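Local coordinates for xylose isomerase-like TIM barrel domain-containing protein (Thermus thermophilus, PDB 3AYV), which is of uncertain function but binds zinc in a TIM barrel related to endonuclease IV-type enzymes, and may take part in protection against oxidative stress, at residues L5-P8 with E14-P17; L22-E27 with A230-L235; K51-L56 with P183-L188; F161-A166 with G209-P214. All coordinates share one frame; numbering follows the deposited sequence.

Interaction 1: residues L5-P8 with E14-P17; sequences LAFP and EALP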
loop_
_atom_site.group_PDB
_atom_site.type_symbol
_atom_site.label_atom_id
_atom_site.label_comp_id
_atom_site.label_asym_id
_atom_site.label_seq_id
_atom_site.Cartn_x
_atom_site.Cartn_y
_atom_site.Cartn_z
ATOM N N LEU A 5 5.386 9.507 -4.362
ATOM C CA LEU A 5 5.916 9.574 -2.995
ATOM C C LEU A 5 4.842 9.324 -1.938
ATOM O O LEU A 5 3.797 9.973 -1.942
ATOM C CB LEU A 5 6.580 10.936 -2.736
ATOM C CG LEU A 5 7.216 11.087 -1.354
ATOM C CD1 LEU A 5 8.409 10.152 -1.164
ATOM C CD2 LEU A 5 7.627 12.545 -1.135
ATOM N N ALA A 6 5.117 8.393 -1.030
ATOM C CA ALA A 6 4.276 8.174 0.154
ATOM C C ALA A 6 4.540 9.240 1.202
ATOM O O ALA A 6 5.684 9.506 1.521
ATOM C CB ALA A 6 4.551 6.777 0.759
ATOM N N PHE A 7 3.480 9.830 1.735
ATOM C CA PHE A 7 3.574 10.729 2.894
ATOM C C PHE A 7 2.235 10.723 3.616
ATOM O O PHE A 7 1.190 10.526 2.996
ATOM C CB PHE A 7 3.948 12.175 2.459
ATOM C CG PHE A 7 3.000 12.773 1.444
ATOM C CD1 PHE A 7 3.192 12.554 0.092
ATOM C CD2 PHE A 7 1.913 13.539 1.852
ATOM C CE1 PHE A 7 2.308 13.086 -0.854
ATOM C CE2 PHE A 7 1.009 14.086 0.917
ATOM C CZ PHE A 7 1.225 13.879 -0.442
ATOM N N PRO A 8 2.249 10.924 4.939
ATOM C CA PRO A 8 0.979 11.093 5.638
ATOM C C PRO A 8 0.336 12.448 5.338
ATOM O O PRO A 8 1.049 13.445 5.112
ATOM C CB PRO A 8 1.373 11.002 7.113
ATOM C CG PRO A 8 2.812 11.423 7.141
ATOM C CD PRO A 8 3.408 10.941 5.851
ATOM N N GLU A 14 4.667 19.661 4.098
ATOM C CA GLU A 14 6.085 19.390 4.108
ATOM C C GLU A 14 6.552 18.585 2.884
ATOM O O GLU A 14 7.683 18.756 2.426
ATOM C CB GLU A 14 6.380 18.656 5.412
ATOM C CG GLU A 14 7.810 18.308 5.715
ATOM C CD GLU A 14 7.913 17.448 6.965
ATOM O OE1 GLU A 14 7.111 17.662 7.908
ATOM O OE2 GLU A 14 8.785 16.553 7.002
ATOM N N ALA A 15 5.684 17.728 2.343
ATOM C CA ALA A 15 6.061 16.843 1.225
ATOM C C ALA A 15 5.760 17.397 -0.174
ATOM O O ALA A 15 6.472 17.084 -1.133
ATOM C CB ALA A 15 5.427 15.457 1.397
ATOM N N LEU A 16 4.714 18.210 -0.283
ATOM C CA LEU A 16 4.286 18.793 -1.561
ATOM C C LEU A 16 5.364 19.526 -2.385
ATOM O O LEU A 16 5.471 19.283 -3.591
ATOM C CB LEU A 16 3.072 19.704 -1.362
ATOM C CG LEU A 16 1.712 19.008 -1.377
ATOM C CD1 LEU A 16 0.602 20.018 -1.123
ATOM C CD2 LEU A 16 1.502 18.284 -2.707
ATOM N N PRO A 17 6.148 20.432 -1.753
ATOM C CA PRO A 17 7.195 21.099 -2.532
ATOM C C PRO A 17 8.189 20.110 -3.143
ATOM O O PRO A 17 8.614 20.291 -4.286
ATOM C CB PRO A 17 7.884 21.997 -1.501
ATOM C CG PRO A 17 6.822 22.284 -0.498
ATOM C CD PRO A 17 6.057 20.991 -0.389
#
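Ala-15 sets its methyl group on the ring of Phe-7. This is the tight part of the contact. CB of Ala-15 lies 4.0 Å from the centroid of the Phe-7 ring and 28° off the ring normal, a CH-pi contact over one face. The methyl is shifted toward the root of the ring, and its closest approach is to CG of Phe-7 at 3.6 Å. Phe-7 has CG between its backbone N and carbonyl carbon (chi1 56°), the crowded position, and this lays a ring face under the helix. The looser part is Leu-5. Its CD2 reaches CB of Ala-15 at 4.4 Å, a light apolar touch. Along the helix, Glu-14 and Pro-17 face solvent. Ala-6 points its CB away from the helix, toward the inside of the barrel. The contact joins the first strand and first helix of a beta-alpha-beta unit in the TIM barrel. It is plain apolar packing between sheet and outer helix. Leu-19 of helix 12-22 also touches both Leu-5 and Phe-7. Ala-26 and Val-28 of strand 25-29 touch the Phe-7 side chain, while Leu-16 turns to Leu-44 and Arg-47 of helix 38-47.

Interaction 2: residues L22-E27 with A230-L235; sequences LGLGAE and ASLAFL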
loop_
_atom_site.group_PDB
_atom_site.type_symbol
_atom_site.label_atom_id
_atom_site.label_comp_id
_atom_site.label_asym_id
_atom_site.label_seq_id
_atom_site.Cartn_x
_atom_site.Cartn_y
_atom_site.Cartn_z
ATOM N N LEU A 22 10.571 17.087 -7.911
ATOM C CA LEU A 22 11.050 15.845 -8.485
ATOM C C LEU A 22 10.095 15.262 -9.533
ATOM O O LEU A 22 10.403 14.244 -10.141
ATOM C CB LEU A 22 11.346 14.824 -7.382
ATOM C CG LEU A 22 12.491 15.132 -6.397
ATOM C CD1 LEU A 22 12.350 14.256 -5.158
ATOM C CD2 LEU A 22 13.888 14.957 -7.039
ATOM N N GLY A 23 8.949 15.911 -9.735
ATOM C CA GLY A 23 7.923 15.443 -10.683
ATOM C C GLY A 23 7.293 14.124 -10.266
ATOM O O GLY A 23 6.998 13.268 -11.104
ATOM N N LEU A 24 7.100 13.956 -8.962
ATOM C CA LEU A 24 6.516 12.734 -8.433
ATOM C C LEU A 24 5.002 12.844 -8.244
ATOM O O LEU A 24 4.441 13.933 -8.009
ATOM C CB LEU A 24 7.199 12.354 -7.110
ATOM C CG LEU A 24 8.668 11.923 -7.203
ATOM C CD1 LEU A 24 9.253 11.781 -5.820
ATOM C CD2 LEU A 24 8.835 10.625 -7.971
ATOM N N GLY A 25 4.338 11.698 -8.361
ATOM C CA GLY A 25 2.947 11.590 -7.949
ATOM C C GLY A 25 2.866 11.437 -6.423
ATOM O O GLY A 25 3.876 11.558 -5.709
ATOM N N ALA A 26 1.664 11.165 -5.916
ATOM C CA ALA A 26 1.463 11.111 -4.472
ATOM C C ALA A 26 0.730 9.839 -4.060
ATOM O O ALA A 26 -0.175 9.401 -4.757
ATOM C CB ALA A 26 0.664 12.319 -4.009
ATOM N N GLU A 27 1.132 9.269 -2.924
ATOM C CA GLU A 27 0.267 8.315 -2.226
ATOM C C GLU A 27 0.126 8.788 -0.793
ATOM O O GLU A 27 1.082 8.728 -0.003
ATOM C CB GLU A 27 0.814 6.886 -2.290
ATOM C CG GLU A 27 -0.138 5.915 -1.609
ATOM C CD GLU A 27 -0.018 4.510 -2.114
ATOM O OE1 GLU A 27 0.505 3.669 -1.366
ATOM O OE2 GLU A 27 -0.450 4.244 -3.252
ATOM N N ALA A 230 17.521 9.706 -4.150
ATOM C CA ALA A 230 18.373 8.556 -4.459
ATOM C C ALA A 230 17.582 7.365 -5.034
ATOM O O ALA A 230 18.097 6.622 -5.867
ATOM C CB ALA A 230 19.174 8.120 -3.237
ATOM N N SER A 231 16.339 7.181 -4.587
ATOM C CA SER A 231 15.513 6.087 -5.133
ATOM C C SER A 231 15.059 6.373 -6.562
ATOM O O SER A 231 15.046 5.473 -7.403
ATOM C CB SER A 231 14.289 5.794 -4.253
ATOM O OG SER A 231 14.709 5.362 -2.979
ATOM N N LEU A 232 14.669 7.615 -6.828
ATOM C CA LEU A 232 14.296 8.004 -8.186
ATOM C C LEU A 232 15.466 7.789 -9.170
ATOM O O LEU A 232 15.278 7.264 -10.285
ATOM C CB LEU A 232 13.765 9.440 -8.188
ATOM C CG LEU A 232 13.129 9.946 -9.484
ATOM C CD1 LEU A 232 12.131 8.920 -10.113
ATOM C CD2 LEU A 232 12.472 11.310 -9.225
ATOM N N ALA A 233 16.672 8.160 -8.729
ATOM C CA ALA A 233 17.903 7.958 -9.493
ATOM C C ALA A 233 18.220 6.480 -9.705
ATOM O O ALA A 233 18.697 6.093 -10.777
ATOM C CB ALA A 233 19.095 8.677 -8.811
ATOM N N PHE A 234 17.962 5.653 -8.682
ATOM C CA PHE A 234 18.071 4.195 -8.808
ATOM C C PHE A 234 17.109 3.698 -9.914
ATOM O O PHE A 234 17.511 2.914 -10.790
ATOM C CB PHE A 234 17.755 3.508 -7.451
ATOM C CG PHE A 234 18.023 2.012 -7.425
ATOM C CD1 PHE A 234 17.112 1.108 -7.987
ATOM C CD2 PHE A 234 19.169 1.508 -6.821
ATOM C CE1 PHE A 234 17.361 -0.272 -7.958
ATOM C CE2 PHE A 234 19.431 0.124 -6.783
ATOM C CZ PHE A 234 18.523 -0.764 -7.352
ATOM N N LEU A 235 15.864 4.175 -9.890
ATOM C CA LEU A 235 14.847 3.692 -10.839
ATOM C C LEU A 235 15.211 4.079 -12.285
ATOM O O LEU A 235 15.041 3.285 -13.236
ATOM C CB LEU A 235 13.454 4.233 -10.485
ATOM C CG LEU A 235 12.820 3.654 -9.209
ATOM C CD1 LEU A 235 11.483 4.308 -8.907
ATOM C CD2 LEU A 235 12.647 2.149 -9.401
#
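Leu-22 and Leu-24 meet Leu-232 where the chain leaves helix 12-22 through a Schellman motif, with Gly-23 at positive phi (66°), and enters strand 25-29. The contact belongs to the TIM barrel. It brings the turn before the second strand beside the last helix, 229-240, although more than 200 residues separate the two in sequence. The backbones stay well apart, with 8.5 Å between CA of Leu-22 and CA of Leu-232. Leucine side chains bridge the distance.

Leu-232 carries the helix side of the contact. Its CG stands anti to the backbone N (chi1 -171°), which extends the side chain from the helix toward the turn. One branch, CD2, does the touching. It meets CD2 of Leu-24 at 3.9 Å, methyl against methyl. These two side chains run past each other in opposite directions. The same CD2 lies 4.1 Å from CB of Leu-22, so one methyl serves both leucines of the turn. The packing is apolar and modest in area. Leu-24 is buried, whereas Leu-22 and Leu-232 remain partly exposed, so the contact lies toward the outside of the barrel.

Neighbours tie both segments into the fold. Leu-24 also packs on Val-3 of strand 3-8, and Leu-235 joins the helix to Val-3, Leu-188 and Leu-222. Ser-231 OG is hydrogen-bonded to Asn-200 and to the backbone N of Leu-201. The closest approach between the two segments involves the backbone: CD2 of Leu-232 lies 3.7 Å from the carbonyl O of Leu-22.

Interaction 3: residues K51-L56 with P183-L188; sequences KLSVHL and PEHLHL. With ZN (zinc ion), chain E; ZN (zinc ion), chain F.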
loop_
_atom_site.group_PDB
_atom_site.type_symbol
_atom_site.label_atom_id
_atom_site.label_comp_id
_atom_site.label_asym_id
_atom_site.label_seq_id
_atom_site.Cartn_x
_atom_site.Cartn_y
_atom_site.Cartn_z
ATOM N N LYS A 51 -0.806 12.499 -10.395
ATOM C CA LYS A 51 -1.406 11.213 -10.034
ATOM C C LYS A 51 -1.419 11.027 -8.516
ATOM O O LYS A 51 -0.427 11.289 -7.839
ATOM C CB LYS A 51 -0.729 10.058 -10.771
ATOM C CG LYS A 51 -1.078 10.038 -12.286
ATOM C CD LYS A 51 -0.242 9.027 -13.065
ATOM C CE LYS A 51 -0.690 8.958 -14.525
ATOM N NZ LYS A 51 0.443 8.556 -15.411
ATOM N N LEU A 52 -2.571 10.606 -8.001
ATOM C CA LEU A 52 -2.728 10.455 -6.559
ATOM C C LEU A 52 -3.429 9.140 -6.219
ATOM O O LEU A 52 -4.423 8.758 -6.847
ATOM C CB LEU A 52 -3.482 11.646 -5.967
ATOM C CG LEU A 52 -3.688 11.668 -4.434
ATOM C CD1 LEU A 52 -3.724 13.079 -3.914
ATOM C CD2 LEU A 52 -4.968 10.882 -3.979
ATOM N N SER A 53 -2.886 8.463 -5.218
ATOM C CA SER A 53 -3.505 7.278 -4.649
ATOM C C SER A 53 -3.498 7.503 -3.139
ATOM O O SER A 53 -2.915 8.471 -2.657
ATOM C CB SER A 53 -2.746 6.006 -5.048
ATOM O OG SER A 53 -1.339 6.121 -4.856
ATOM N N VAL A 54 -4.178 6.641 -2.383
ATOM C CA VAL A 54 -4.163 6.812 -0.925
ATOM C C VAL A 54 -3.790 5.504 -0.249
ATOM O O VAL A 54 -3.995 4.426 -0.807
ATOM C CB VAL A 54 -5.518 7.289 -0.318
ATOM C CG1 VAL A 54 -5.994 8.607 -0.944
ATOM C CG2 VAL A 54 -6.570 6.202 -0.465
ATOM N N HIS A 55 -3.229 5.621 0.954
ATOM C CA HIS A 55 -3.104 4.459 1.852
ATOM C C HIS A 55 -4.182 4.601 2.906
ATOM O O HIS A 55 -4.231 5.595 3.637
ATOM C CB HIS A 55 -1.720 4.436 2.510
ATOM C CG HIS A 55 -1.370 3.102 3.085
ATOM N ND1 HIS A 55 -2.166 2.456 4.015
ATOM C CD2 HIS A 55 -0.333 2.271 2.833
ATOM C CE1 HIS A 55 -1.621 1.286 4.313
ATOM N NE2 HIS A 55 -0.504 1.158 3.620
ATOM N N LEU A 56 -5.098 3.628 2.955
ATOM C CA LEU A 56 -6.185 3.630 3.907
ATOM C C LEU A 56 -5.639 3.395 5.313
ATOM O O LEU A 56 -4.509 2.953 5.457
ATOM C CB LEU A 56 -7.232 2.578 3.530
ATOM C CG LEU A 56 -7.910 2.827 2.178
ATOM C CD1 LEU A 56 -8.752 1.652 1.788
ATOM C CD2 LEU A 56 -8.810 4.100 2.267
ATOM N N PRO A 183 1.361 -8.235 -8.848
ATOM C CA PRO A 183 1.088 -6.900 -8.300
ATOM C C PRO A 183 0.952 -5.830 -9.379
ATOM O O PRO A 183 1.805 -5.744 -10.282
ATOM C CB PRO A 183 2.326 -6.605 -7.422
ATOM C CG PRO A 183 3.406 -7.498 -7.950
ATOM C CD PRO A 183 2.689 -8.752 -8.455
ATOM N N GLU A 184 -0.081 -5.012 -9.275
ATOM C CA GLU A 184 -0.222 -3.903 -10.186
ATOM C C GLU A 184 0.364 -2.620 -9.606
ATOM O O GLU A 184 0.415 -1.599 -10.289
ATOM C CB GLU A 184 -1.686 -3.736 -10.633
ATOM C CG GLU A 184 -2.647 -3.254 -9.565
ATOM C CD GLU A 184 -4.092 -3.548 -9.916
ATOM O OE1 GLU A 184 -4.854 -2.578 -10.041
ATOM O OE2 GLU A 184 -4.459 -4.739 -10.044
ATOM N N HIS A 185 0.852 -2.707 -8.359
ATOM C CA HIS A 185 1.219 -1.543 -7.559
ATOM C C HIS A 185 2.368 -2.031 -6.709
ATOM O O HIS A 185 2.303 -3.128 -6.133
ATOM C CB HIS A 185 0.043 -1.172 -6.654
ATOM C CG HIS A 185 -0.058 0.276 -6.314
ATOM N ND1 HIS A 185 0.200 0.760 -5.048
ATOM C CD2 HIS A 185 -0.443 1.341 -7.051
ATOM C CE1 HIS A 185 -0.027 2.062 -5.019
ATOM N NE2 HIS A 185 -0.401 2.440 -6.232
ATOM N N LEU A 186 3.450 -1.261 -6.661
ATOM C CA LEU A 186 4.602 -1.683 -5.871
ATOM C C LEU A 186 4.961 -0.648 -4.845
ATOM O O LEU A 186 4.984 0.555 -5.141
ATOM C CB LEU A 186 5.816 -2.023 -6.752
ATOM C CG LEU A 186 5.592 -3.386 -7.416
ATOM C CD1 LEU A 186 5.074 -3.191 -8.831
ATOM C CD2 LEU A 186 6.829 -4.304 -7.352
ATOM N N HIS A 187 5.186 -1.122 -3.622
ATOM C CA HIS A 187 5.694 -0.281 -2.550
ATOM C C HIS A 187 7.184 -0.520 -2.460
ATOM O O HIS A 187 7.626 -1.635 -2.177
ATOM C CB HIS A 187 4.994 -0.622 -1.236
ATOM C CG HIS A 187 3.692 0.088 -1.053
ATOM N ND1 HIS A 187 2.970 0.017 0.117
ATOM C CD2 HIS A 187 2.993 0.910 -1.874
ATOM C CE1 HIS A 187 1.860 0.727 -0.003
ATOM N NE2 HIS A 187 1.856 1.292 -1.197
ATOM N N LEU A 188 7.956 0.528 -2.730
ATOM C CA LEU A 188 9.407 0.401 -2.876
ATOM C C LEU A 188 10.179 1.083 -1.773
ATOM O O LEU A 188 9.892 2.224 -1.423
ATOM C CB LEU A 188 9.856 0.994 -4.203
ATOM C CG LEU A 188 9.266 0.347 -5.471
ATOM C CD1 LEU A 188 9.858 1.133 -6.649
ATOM C CD2 LEU A 188 9.666 -1.103 -5.555
HETATM ZN ZN ZN E . 1.191 -0.384 3.732
HETATM ZN ZN ZN F . 4.141 -0.896 2.028
HETATM O O HOH W 1 2.760 0.895 3.158
HETATM O O HOH W 2 2.351 0.293 5.793
HETATM O O HOH W 3 5.263 0.054 3.951
#
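The imidazole of His-187 receives CD2 of His-55 at its edge, near the ring plane. CE1 of His-187 and CD2 of His-55 are 3.9 Å apart, and the two side chains cross obliquely. The zinc ion bound by His-55 also lies at the edge of the His-187 ring, in its plane. Around the His-55 ring, His-96 and Phe-58 bring up their own rings. Deeper in the barrel, Ser-53 OG stands at the edge of the His-185 ring.

This is the metal centre of a TIM barrel, reached from strands 52-55 and 185-188 across the interior. The strands are not neighbours in the sheet, and CA of Ser-53 and CA of His-185 are 10.4 Å apart. The histidines reach inward to separate zinc ions. His-55 NE2 binds one at 2.3 Å, together with His-96 and Glu-136. His-187 ND1 binds the other at 2.4 Å, with Glu-136, Asp-162 and Glu-223. Glu-136 and one shared water bridge the pair, an arrangement consistent with the metal sites of endonuclease IV relatives.

Second-shell bonds fix the ring rotations. Glu-27 accepts from NE2 of His-187 through OE1. Its OE2 is hydrogen-bonded to Ser-53 OG, so one buried carboxylate links the two strands. Glu-27, if ionised, would probably make ND1 of His-187 a stronger donor to its zinc ion. On the other histidine, ND1 of His-55 donates to the carbonyl O of Leu-56 at 2.8 Å, with an N-H...O angle of 160° and the acceptor in the imidazole plane.

Interaction 4: residues F161-A166 with G209-P214; sequences FDAAHA and GAWLRP. With ZN (zinc ion), chain F; ZN (zinc ion), chain G.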
loop_
_atom_site.group_PDB
_atom_site.type_symbol
_atom_site.label_atom_id
_atom_site.label_comp_id
_atom_site.label_asym_id
_atom_site.label_seq_id
_atom_site.Cartn_x
_atom_site.Cartn_y
_atom_site.Cartn_z
ATOM N N PHE A 161 2.520 -5.126 -3.839
ATOM C CA PHE A 161 3.631 -5.872 -3.265
ATOM C C PHE A 161 4.601 -4.924 -2.579
ATOM O O PHE A 161 5.128 -3.987 -3.198
ATOM C CB PHE A 161 4.386 -6.673 -4.341
ATOM C CG PHE A 161 5.624 -7.410 -3.834
ATOM C CD1 PHE A 161 5.597 -8.166 -2.662
ATOM C CD2 PHE A 161 6.828 -7.338 -4.552
ATOM C CE1 PHE A 161 6.742 -8.838 -2.229
ATOM C CE2 PHE A 161 7.960 -8.021 -4.147
ATOM C CZ PHE A 161 7.927 -8.774 -2.970
ATOM N N ASP A 162 4.860 -5.221 -1.308
ATOM C CA ASP A 162 5.883 -4.564 -0.541
ATOM C C ASP A 162 6.960 -5.571 -0.213
ATOM O O ASP A 162 6.755 -6.428 0.647
ATOM C CB ASP A 162 5.281 -4.004 0.749
ATOM C CG ASP A 162 6.272 -3.134 1.514
ATOM O OD1 ASP A 162 7.389 -3.576 1.830
ATOM O OD2 ASP A 162 5.945 -1.983 1.782
ATOM N N ALA A 163 8.108 -5.477 -0.882
ATOM C CA ALA A 163 9.158 -6.502 -0.746
ATOM C C ALA A 163 9.798 -6.532 0.643
ATOM O O ALA A 163 10.180 -7.594 1.123
ATOM C CB ALA A 163 10.246 -6.332 -1.845
ATOM N N ALA A 164 9.929 -5.368 1.265
ATOM C CA ALA A 164 10.518 -5.304 2.608
ATOM C C ALA A 164 9.627 -6.012 3.638
ATOM O O ALA A 164 10.133 -6.690 4.538
ATOM C CB ALA A 164 10.769 -3.861 3.010
ATOM N N HIS A 165 8.306 -5.856 3.514
ATOM C CA HIS A 165 7.419 -6.564 4.423
ATOM C C HIS A 165 7.609 -8.055 4.264
ATOM O O HIS A 165 7.621 -8.778 5.261
ATOM C CB HIS A 165 5.953 -6.197 4.175
ATOM C CG HIS A 165 5.611 -4.794 4.560
ATOM N ND1 HIS A 165 4.382 -4.235 4.289
ATOM C CD2 HIS A 165 6.346 -3.825 5.170
ATOM C CE1 HIS A 165 4.366 -2.983 4.721
ATOM N NE2 HIS A 165 5.550 -2.713 5.253
ATOM N N ALA A 166 7.743 -8.541 3.025
ATOM C CA ALA A 166 8.002 -9.973 2.828
ATOM C C ALA A 166 9.328 -10.401 3.489
ATOM O O ALA A 166 9.418 -11.449 4.138
ATOM C CB ALA A 166 8.002 -10.317 1.333
ATOM N N GLY A 209 17.774 -4.493 -8.272
ATOM C CA GLY A 209 18.319 -4.644 -9.626
ATOM C C GLY A 209 18.076 -6.029 -10.214
ATOM O O GLY A 209 17.880 -6.171 -11.433
ATOM N N ALA A 210 18.077 -7.051 -9.362
ATOM C CA ALA A 210 17.871 -8.423 -9.799
ATOM C C ALA A 210 16.423 -8.779 -10.184
ATOM O O ALA A 210 16.217 -9.744 -10.922
ATOM C CB ALA A 210 18.417 -9.426 -8.741
ATOM N N TRP A 211 15.419 -8.022 -9.712
ATOM C CA TRP A 211 14.027 -8.439 -9.933
ATOM C C TRP A 211 13.037 -7.369 -10.353
ATOM O O TRP A 211 11.946 -7.696 -10.822
ATOM C CB TRP A 211 13.494 -9.215 -8.700
ATOM C CG TRP A 211 13.492 -8.408 -7.420
ATOM C CD1 TRP A 211 14.486 -8.382 -6.465
ATOM C CD2 TRP A 211 12.466 -7.520 -6.957
ATOM N NE1 TRP A 211 14.121 -7.534 -5.442
ATOM C CE2 TRP A 211 12.892 -6.994 -5.718
ATOM C CE3 TRP A 211 11.210 -7.137 -7.454
ATOM C CZ2 TRP A 211 12.109 -6.096 -4.976
ATOM C CZ3 TRP A 211 10.439 -6.237 -6.717
ATOM C CH2 TRP A 211 10.894 -5.724 -5.498
ATOM N N LEU A 212 13.392 -6.092 -10.199
ATOM C CA LEU A 212 12.396 -5.022 -10.342
ATOM C C LEU A 212 12.168 -4.534 -11.775
ATOM O O LEU A 212 11.082 -4.017 -12.096
ATOM C CB LEU A 212 12.730 -3.833 -9.427
ATOM C CG LEU A 212 11.815 -2.594 -9.470
ATOM C CD1 LEU A 212 10.386 -2.899 -8.962
ATOM C CD2 LEU A 212 12.444 -1.498 -8.644
ATOM N N ARG A 213 13.170 -4.698 -12.633
ATOM C CA ARG A 213 13.090 -4.120 -13.978
ATOM C C ARG A 213 11.796 -4.476 -14.755
ATOM O O ARG A 213 11.213 -3.586 -15.382
ATOM C CB ARG A 213 14.355 -4.397 -14.817
ATOM C CG ARG A 213 14.525 -3.389 -15.959
ATOM C CD ARG A 213 15.774 -3.661 -16.775
ATOM N NE ARG A 213 16.745 -4.437 -16.001
ATOM C CZ ARG A 213 17.834 -3.929 -15.438
ATOM N NH1 ARG A 213 18.095 -2.640 -15.583
ATOM N NH2 ARG A 213 18.660 -4.704 -14.739
ATOM N N PRO A 214 11.328 -5.747 -14.690
ATOM C CA PRO A 214 10.081 -6.049 -15.422
ATOM C C PRO A 214 8.862 -5.242 -14.991
ATOM O O PRO A 214 7.893 -5.176 -15.739
ATOM C CB PRO A 214 9.867 -7.552 -15.169
ATOM C CG PRO A 214 11.221 -8.079 -14.871
ATOM C CD PRO A 214 11.888 -6.962 -14.079
HETATM ZN ZN ZN F . 4.141 -0.896 2.028
HETATM ZN ZN ZN G . 6.530 -0.709 5.554
HETATM O O HOH W 4 8.024 -1.217 3.766
HETATM O O HOH W 1 2.760 0.895 3.158
HETATM O O HOH W 3 5.263 0.054 3.951
HETATM O O HOH W 5 5.167 -0.151 7.168
#
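Trp-211 has CG between its own backbone N and carbonyl carbon (chi1 61°), and Phe-161 holds CG opposite its N (chi1 176°). With these torsions the two rings meet beside the end of strand 158-162. They form an offset edge-to-face pair. The edge of Phe-161 turns toward the face of the six-membered ring of Trp-211, with centroids 5.8 Å apart and planes at 61°. CE2 of Phe-161 approaches CH2 of Trp-211 to 4.0 Å. The methyl of Ala-163 joins in, with CB 3.7 Å from CZ2 of Trp-211. Leu-179 and Leu-186 also touch the indole, and NE1 is hydrogen-bonded to the carbonyl O of Leu-206.

In the TIM barrel this packing joins the sixth strand and the start of its helix to the long connection between strands 185-188 and 219-222. Replacing Trp-211 by an alanine is likely to leave the Phe-161 edge and the Ala-163 methyl without their partner and the Leu-206 carbonyl without its indole donor.

Asp-162 and His-165 point to the zinc centre instead. OD2 of Asp-162 binds one zinc ion at 2.1 Å, and NE2 of His-165 binds another at 2.2 Å, with Asp-196 and His-198. OD1 of Asp-162 caps helix 163-169: it accepts from the backbone N of His-165 at 3.0 Å, met from above the carboxylate plane. The Asp-162 CG lies over the centre of the His-165 ring.

In the fold
Interaction 3 is the core of the set, polar and metal-bound inside the barrel. Interactions 1 and 4 are buried too, but lie farther out. Interaction 1 is apolar packing; that of interaction 4 is largely aromatic, while its first segment also supplies zinc ligands. Interaction 2 is partly buried and rests on leucine packing. Strands 3-8 and 25-29 are neighbours, so backbone bonds join interactions 1 and 2 there. Glu-27, in a segment of interaction 2, reaches inward to Ser-53 and His-187 of interaction 3. Strands 158-162 and 185-188 pair in the same way between interactions 3 and 4, which also share a zinc ion and two waters. Leu-235 and Leu-212 touch on the outer side, linking 230-235 with 209-214.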